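Superoxide dismutase 1 (Perkinsus marinus, PDB 2CW2) probably converts superoxide radicals into hydrogen peroxide and molecular oxygen at an iron site, as a member of the iron/manganese superoxide dismutase family. Local coordinates at residues Pro36-Val41 with Phe107-Leu112; Ala51-Tyr56 with Tyr194-Asn199. All blocks are in the same frame, centred on the assembly; numbering follows the deposited sequence.

Contact 1 of 2, residues Pro36-Val41 with Phe107-Leu112; sequences PPLPYV and FFFNNL
Tyr40 reaches the C-terminal part of helix 93-110 and donates a hydrogen bond to a backbone carbonyl, OH to Phe109 O at 2.7 Å. The donor lies 15° out of the carbonyl plane, and the acceptor sits at the ring's edge. With chi1 at 33°, CG lies between the backbone N and the carbonyl carbon, a strained setting that swings the ring toward the helix. Its hydroxyl lies 3.8 Å from Leu112 CB.

The tight part lies beside this bond. Leu38 CD1 sits over one face of the Phe109 ring, 3.9 Å from its centroid, a CH-pi contact in which a methyl of the branched leucine suits a flat ring. Leu54 of helix 51-73 packs on both residues, and His57, an iron ligand, meets the Phe109 ring edge-to-face.

Toward solvent the contact thins. The exposed Pro39 meets Asn110 chiefly through CG, 3.5 Å from ND2, the side chains crossing at about a right angle; a rigid ring beside a polar amide suits this side.

Tyrosine thus satisfies a carbonyl while its ring packs on Leu54, Leu45 and Pro114; one directional bond, with the packing beside it, helps place the loop at Phe109, in the iron's second shell.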
loop_
_atom_site.group_PDB
_atom_site.type_symbol
_atom_site.label_atom_id
_atom_site.label_comp_id
_atom_site.label_asym_id
_atom_site.label_seq_id
_atom_site.Cartn_x
_atom_site.Cartn_y
_atom_site.Cartn_z
ATOM N N PRO A 36 18.711 -12.366 3.194
ATOM C CA PRO A 36 19.454 -12.591 4.445
ATOM C C PRO A 36 18.499 -13.018 5.546
ATOM O O PRO A 36 17.355 -12.528 5.587
ATOM C CB PRO A 36 20.053 -11.214 4.784
ATOM C CG PRO A 36 19.784 -10.340 3.634
ATOM C CD PRO A 36 18.756 -10.971 2.740
ATOM N N PRO A 37 18.938 -13.908 6.431
ATOM C CA PRO A 37 18.077 -14.369 7.518
ATOM C C PRO A 37 17.852 -13.251 8.512
ATOM O O PRO A 37 18.662 -12.334 8.618
ATOM C CB PRO A 37 18.902 -15.496 8.173
ATOM C CG PRO A 37 20.293 -15.099 7.884
ATOM C CD PRO A 37 20.268 -14.539 6.477
ATOM N N LEU A 38 16.722 -13.320 9.199
ATOM C CA LEU A 38 16.425 -12.427 10.312
ATOM C C LEU A 38 17.525 -12.575 11.348
ATOM O O LEU A 38 18.002 -13.691 11.607
ATOM C CB LEU A 38 15.104 -12.838 10.947
ATOM C CG LEU A 38 13.807 -12.066 10.736
ATOM C CD1 LEU A 38 13.808 -11.098 9.553
ATOM C CD2 LEU A 38 12.566 -12.973 10.739
ATOM N N PRO A 39 17.934 -11.471 11.958
ATOM C CA PRO A 39 18.931 -11.532 13.040
ATOM C C PRO A 39 18.395 -11.971 14.412
ATOM O O PRO A 39 19.129 -11.859 15.396
ATOM C CB PRO A 39 19.514 -10.107 13.088
ATOM C CG PRO A 39 18.577 -9.231 12.275
ATOM C CD PRO A 39 17.532 -10.096 11.623
ATOM N N TYR A 40 17.157 -12.465 14.471
ATOM C CA TYR A 40 16.536 -12.911 15.721
ATOM C C TYR A 40 15.489 -13.971 15.374
ATOM O O TYR A 40 15.064 -14.089 14.204
ATOM C CB TYR A 40 15.886 -11.719 16.465
ATOM C CG TYR A 40 15.346 -10.674 15.501
ATOM C CD1 TYR A 40 14.164 -10.901 14.793
ATOM C CD2 TYR A 40 16.045 -9.485 15.264
ATOM C CE1 TYR A 40 13.694 -9.981 13.866
ATOM C CE2 TYR A 40 15.582 -8.551 14.340
ATOM C CZ TYR A 40 14.400 -8.814 13.645
ATOM O OH TYR A 40 13.924 -7.907 12.728
ATOM N N VAL A 41 15.065 -14.735 16.377
ATOM C CA VAL A 41 14.059 -15.770 16.152
ATOM C C VAL A 41 12.689 -15.097 15.991
ATOM O O VAL A 41 12.527 -13.902 16.279
ATOM C CB VAL A 41 14.031 -16.787 17.299
ATOM C CG1 VAL A 41 15.423 -17.419 17.469
ATOM C CG2 VAL A 41 13.570 -16.096 18.576
ATOM N N PHE A 107 17.223 -3.913 5.497
ATOM C CA PHE A 107 17.584 -2.796 6.359
ATOM C C PHE A 107 16.572 -2.684 7.512
ATOM O O PHE A 107 16.953 -2.472 8.677
ATOM C CB PHE A 107 17.547 -1.504 5.533
ATOM C CG PHE A 107 18.165 -0.319 6.225
ATOM C CD1 PHE A 107 19.470 0.065 5.932
ATOM C CD2 PHE A 107 17.448 0.417 7.151
ATOM C CE1 PHE A 107 20.052 1.145 6.563
ATOM C CE2 PHE A 107 18.037 1.522 7.797
ATOM C CZ PHE A 107 19.339 1.887 7.493
ATOM N N PHE A 108 15.294 -2.814 7.179
ATOM C CA PHE A 108 14.213 -2.727 8.181
ATOM C C PHE A 108 14.399 -3.776 9.286
ATOM O O PHE A 108 14.417 -3.458 10.469
ATOM C CB PHE A 108 12.833 -2.894 7.509
ATOM C CG PHE A 108 11.661 -2.858 8.486
ATOM C CD1 PHE A 108 11.419 -1.733 9.266
ATOM C CD2 PHE A 108 10.792 -3.946 8.589
ATOM C CE1 PHE A 108 10.352 -1.699 10.156
ATOM C CE2 PHE A 108 9.709 -3.916 9.469
ATOM C CZ PHE A 108 9.495 -2.780 10.256
ATOM N N PHE A 109 14.564 -5.032 8.905
ATOM C CA PHE A 109 14.662 -6.100 9.899
ATOM C C PHE A 109 15.957 -5.980 10.732
ATOM O O PHE A 109 15.972 -6.330 11.925
ATOM C CB PHE A 109 14.562 -7.484 9.212
ATOM C CG PHE A 109 13.208 -7.767 8.566
ATOM C CD1 PHE A 109 13.135 -8.278 7.275
ATOM C CD2 PHE A 109 12.025 -7.598 9.280
ATOM C CE1 PHE A 109 11.897 -8.560 6.668
ATOM C CE2 PHE A 109 10.783 -7.860 8.682
ATOM C CZ PHE A 109 10.723 -8.355 7.360
ATOM N N ASN A 110 17.026 -5.476 10.108
ATOM C CA ASN A 110 18.267 -5.175 10.830
ATOM C C ASN A 110 18.065 -4.054 11.852
ATOM O O ASN A 110 18.745 -4.011 12.891
ATOM C CB ASN A 110 19.383 -4.784 9.844
ATOM C CG ASN A 110 20.020 -6.002 9.160
ATOM O OD1 ASN A 110 20.593 -5.908 8.046
ATOM N ND2 ASN A 110 19.963 -7.126 9.827
ATOM N N ASN A 111 17.100 -3.180 11.547
ATOM C CA ASN A 111 16.811 -1.957 12.297
ATOM C C ASN A 111 15.965 -2.210 13.531
ATOM O O ASN A 111 15.701 -1.276 14.292
ATOM C CB ASN A 111 16.083 -0.951 11.368
ATOM C CG ASN A 111 15.980 0.425 11.954
ATOM O OD1 ASN A 111 15.722 1.378 11.249
ATOM N ND2 ASN A 111 16.210 0.540 13.271
ATOM N N LEU A 112 15.504 -3.450 13.709
ATOM C CA LEU A 112 14.764 -3.874 14.895
ATOM C C LEU A 112 15.614 -4.846 15.719
ATOM O O LEU A 112 16.532 -5.469 15.189
ATOM C CB LEU A 112 13.446 -4.567 14.514
ATOM C CG LEU A 112 12.654 -3.957 13.364
ATOM C CD1 LEU A 112 11.466 -4.839 12.952
ATOM C CD2 LEU A 112 12.223 -2.556 13.771
#

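Contact 2 of 2, residues Ala51-Tyr56 with Tyr194-Asn199; sequences AETLTY and YIDYRN
Thr53 and Asp196 approach each other obliquely, and the threonine hydroxyl donates to the carboxylate, OG1 to OD2 at 2.7 Å. The hydroxyl meets OD2 from above the carboxylate plane, 54° out of it. The threonine's first torsion, -75°, puts OG1 anti to its own carbonyl carbon and aims it across the gap, while CG2 stays beside that carbon. The same oxygen accepts a bond from a water, 3.1 Å from Thr53 OG1, and the water accepts from Ile195 N. A small side chain that both donates and accepts is suited to this buried place. The other carboxylate oxygen, OD1, is hydrogen-bonded to Ser50, so the carboxylate links Ser50 and Thr53 at the N-terminal start of helix 51-73.

Ile195 packs with two differently directed branches. CG2 faces the carboxylate end of Glu52, 3.6 Å from its OE1, and the extended glutamate chain crosses the isoleucine obliquely. CD1 lies beside Thr53 and the Tyr56 ring, 4.1 Å from Tyr56 CD2, the tyrosine and isoleucine side chains standing at about a right angle. Beta-branched isoleucine can therefore serve several neighbours at once.

The charge of Glu52 is met by Arg198 of the second subunit, in a salt bridge from OE2. Arg198 of this chain makes the reciprocal bridge, and its NH1 is steadied by Tyr194 O, 2.9 Å away. Tyr194 OH is hydrogen-bonded to His61 of the second subunit. Thus Thr53, Ile195 and Asp196 join alpha-hairpin and C-terminal domains within the chain, while the reciprocal Glu52-Arg198 bridges belong to the adjoining dimer interface typical of iron/manganese superoxide dismutases.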
loop_
_atom_site.group_PDB
_atom_site.type_symbol
_atom_site.label_atom_id
_atom_site.label_comp_id
_atom_site.label_asym_id
_atom_site.label_seq_id
_atom_site.Cartn_x
_atom_site.Cartn_y
_atom_site.Cartn_z
ATOM N N ALA A 51 5.303 -13.099 15.871
ATOM C CA ALA A 51 5.949 -14.133 15.054
ATOM C C ALA A 51 5.237 -14.324 13.714
ATOM O O ALA A 51 5.877 -14.561 12.672
ATOM C CB ALA A 51 6.002 -15.469 15.820
ATOM N N GLU A 52 3.913 -14.227 13.726
ATOM C CA GLU A 52 3.166 -14.400 12.483
ATOM C C GLU A 52 3.542 -13.284 11.488
ATOM O O GLU A 52 3.749 -13.545 10.293
ATOM C CB GLU A 52 1.647 -14.425 12.734
ATOM C CG GLU A 52 0.881 -14.611 11.436
ATOM C CD GLU A 52 -0.624 -14.615 11.594
ATOM O OE1 GLU A 52 -1.112 -14.570 12.734
ATOM O OE2 GLU A 52 -1.320 -14.682 10.552
ATOM N N THR A 53 3.672 -12.054 11.991
ATOM C CA THR A 53 4.114 -10.933 11.144
ATOM C C THR A 53 5.511 -11.160 10.572
ATOM O O THR A 53 5.728 -11.041 9.364
ATOM C CB THR A 53 4.047 -9.620 11.910
ATOM O OG1 THR A 53 2.678 -9.227 12.016
ATOM C CG2 THR A 53 4.710 -8.453 11.116
ATOM N N LEU A 54 6.460 -11.514 11.420
ATOM C CA LEU A 54 7.797 -11.783 10.912
ATOM C C LEU A 54 7.844 -12.906 9.880
ATOM O O LEU A 54 8.620 -12.845 8.923
ATOM C CB LEU A 54 8.759 -12.039 12.057
ATOM C CG LEU A 54 9.185 -10.770 12.803
ATOM C CD1 LEU A 54 10.092 -11.115 13.991
ATOM C CD2 LEU A 54 9.881 -9.795 11.852
ATOM N N THR A 55 7.016 -13.933 10.063
ATOM C CA THR A 55 6.980 -15.043 9.129
ATOM C C THR A 55 6.472 -14.597 7.767
ATOM O O THR A 55 7.113 -14.839 6.751
ATOM C CB THR A 55 6.143 -16.187 9.708
ATOM O OG1 THR A 55 6.784 -16.616 10.913
ATOM C CG2 THR A 55 6.217 -17.431 8.818
ATOM N N TYR A 56 5.325 -13.937 7.732
ATOM C CA TYR A 56 4.791 -13.482 6.453
ATOM C C TYR A 56 5.657 -12.384 5.827
ATOM O O TYR A 56 5.966 -12.418 4.628
ATOM C CB TYR A 56 3.363 -12.977 6.622
ATOM C CG TYR A 56 2.353 -14.092 6.603
ATOM C CD1 TYR A 56 1.853 -14.565 5.397
ATOM C CD2 TYR A 56 1.920 -14.694 7.785
ATOM C CE1 TYR A 56 0.936 -15.588 5.354
ATOM C CE2 TYR A 56 0.995 -15.731 7.754
ATOM C CZ TYR A 56 0.509 -16.173 6.523
ATOM O OH TYR A 56 -0.403 -17.206 6.450
ATOM N N TYR A 194 -0.541 -4.976 9.583
ATOM C CA TYR A 194 -1.983 -5.294 9.585
ATOM C C TYR A 194 -2.380 -6.507 10.431
ATOM O O TYR A 194 -3.482 -6.524 10.986
ATOM C CB TYR A 194 -2.554 -5.451 8.173
ATOM C CG TYR A 194 -3.958 -4.890 8.052
ATOM C CD1 TYR A 194 -4.165 -3.518 7.985
ATOM C CD2 TYR A 194 -5.074 -5.724 8.003
ATOM C CE1 TYR A 194 -5.434 -2.982 7.855
ATOM C CE2 TYR A 194 -6.368 -5.190 7.885
ATOM C CZ TYR A 194 -6.524 -3.818 7.807
ATOM O OH TYR A 194 -7.765 -3.245 7.684
ATOM N N ILE A 195 -1.508 -7.512 10.513
ATOM C CA ILE A 195 -1.802 -8.712 11.305
ATOM C C ILE A 195 -1.911 -8.356 12.782
ATOM O O ILE A 195 -2.756 -8.882 13.508
ATOM C CB ILE A 195 -0.727 -9.781 11.091
ATOM C CG1 ILE A 195 -0.746 -10.270 9.653
ATOM C CG2 ILE A 195 -0.941 -11.017 12.004
ATOM C CD1 ILE A 195 0.481 -11.129 9.297
ATOM N N ASP A 196 -1.061 -7.431 13.211
ATOM C CA ASP A 196 -0.946 -7.094 14.620
ATOM C C ASP A 196 -1.790 -5.930 15.056
ATOM O O ASP A 196 -2.161 -5.848 16.233
ATOM C CB ASP A 196 0.508 -6.790 14.943
ATOM C CG ASP A 196 1.394 -7.964 14.677
ATOM O OD1 ASP A 196 0.885 -9.102 14.785
ATOM O OD2 ASP A 196 2.592 -7.859 14.357
ATOM N N TYR A 197 -2.066 -5.014 14.128
ATOM C CA TYR A 197 -2.658 -3.723 14.497
ATOM C C TYR A 197 -3.847 -3.357 13.611
ATOM O O TYR A 197 -4.477 -2.344 13.839
ATOM C CB TYR A 197 -1.596 -2.601 14.421
ATOM C CG TYR A 197 -0.518 -2.814 15.453
ATOM C CD1 TYR A 197 -0.771 -2.576 16.812
ATOM C CD2 TYR A 197 0.705 -3.354 15.101
ATOM C CE1 TYR A 197 0.206 -2.805 17.781
ATOM C CE2 TYR A 197 1.684 -3.590 16.058
ATOM C CZ TYR A 197 1.427 -3.316 17.394
ATOM O OH TYR A 197 2.412 -3.597 18.322
ATOM N N ARG A 198 -4.101 -4.170 12.585
ATOM C CA ARG A 198 -5.095 -3.861 11.559
ATOM C C ARG A 198 -4.860 -2.431 11.063
ATOM O O ARG A 198 -3.740 -2.084 10.708
ATOM C CB ARG A 198 -6.509 -4.050 12.113
ATOM C CG ARG A 198 -6.818 -5.509 12.483
ATOM C CD ARG A 198 -7.211 -6.388 11.279
ATOM N NE ARG A 198 -7.553 -7.745 11.710
ATOM C CZ ARG A 198 -6.675 -8.707 11.964
ATOM N NH1 ARG A 198 -5.365 -8.520 11.787
ATOM N NH2 ARG A 198 -7.108 -9.889 12.391
ATOM N N ASN A 199 -5.886 -1.586 11.081
ATOM C CA ASN A 199 -5.720 -0.244 10.522
ATOM C C ASN A 199 -5.116 0.787 11.486
ATOM O O ASN A 199 -4.982 1.964 11.131
ATOM C CB ASN A 199 -7.047 0.279 9.995
ATOM C CG ASN A 199 -7.968 0.720 11.095
ATOM O OD1 ASN A 199 -8.376 1.880 11.148
ATOM N ND2 ASN A 199 -8.277 -0.182 12.003
HETATM O O HOH W 1 1.354 -7.414 9.933
#

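Overall arrangement
The two contacts have centres 15 Å apart, and their segments alternate along the chain: 36-41, 51-56, 107-112, 194-199. Contact 1 lies wholly within the alpha-hairpin domain, joining the loop before helix 51-73 to the C-terminal part of helix 93-110, whereas contact 2 links that domain to the C-terminal one. Helix 51-73 takes part in contact 2 and packs through Leu54 against contact 1, with Leu54 CD1 3.8 Å from Tyr40 CE1. The two helices supply the ligands His57 and His105. Contact 1 probably helps place helix 93-110 against the preceding loop; contact 2 ties helix 51-73 to the C-terminal domain, which adds Asp187 and His191, close to the second subunit.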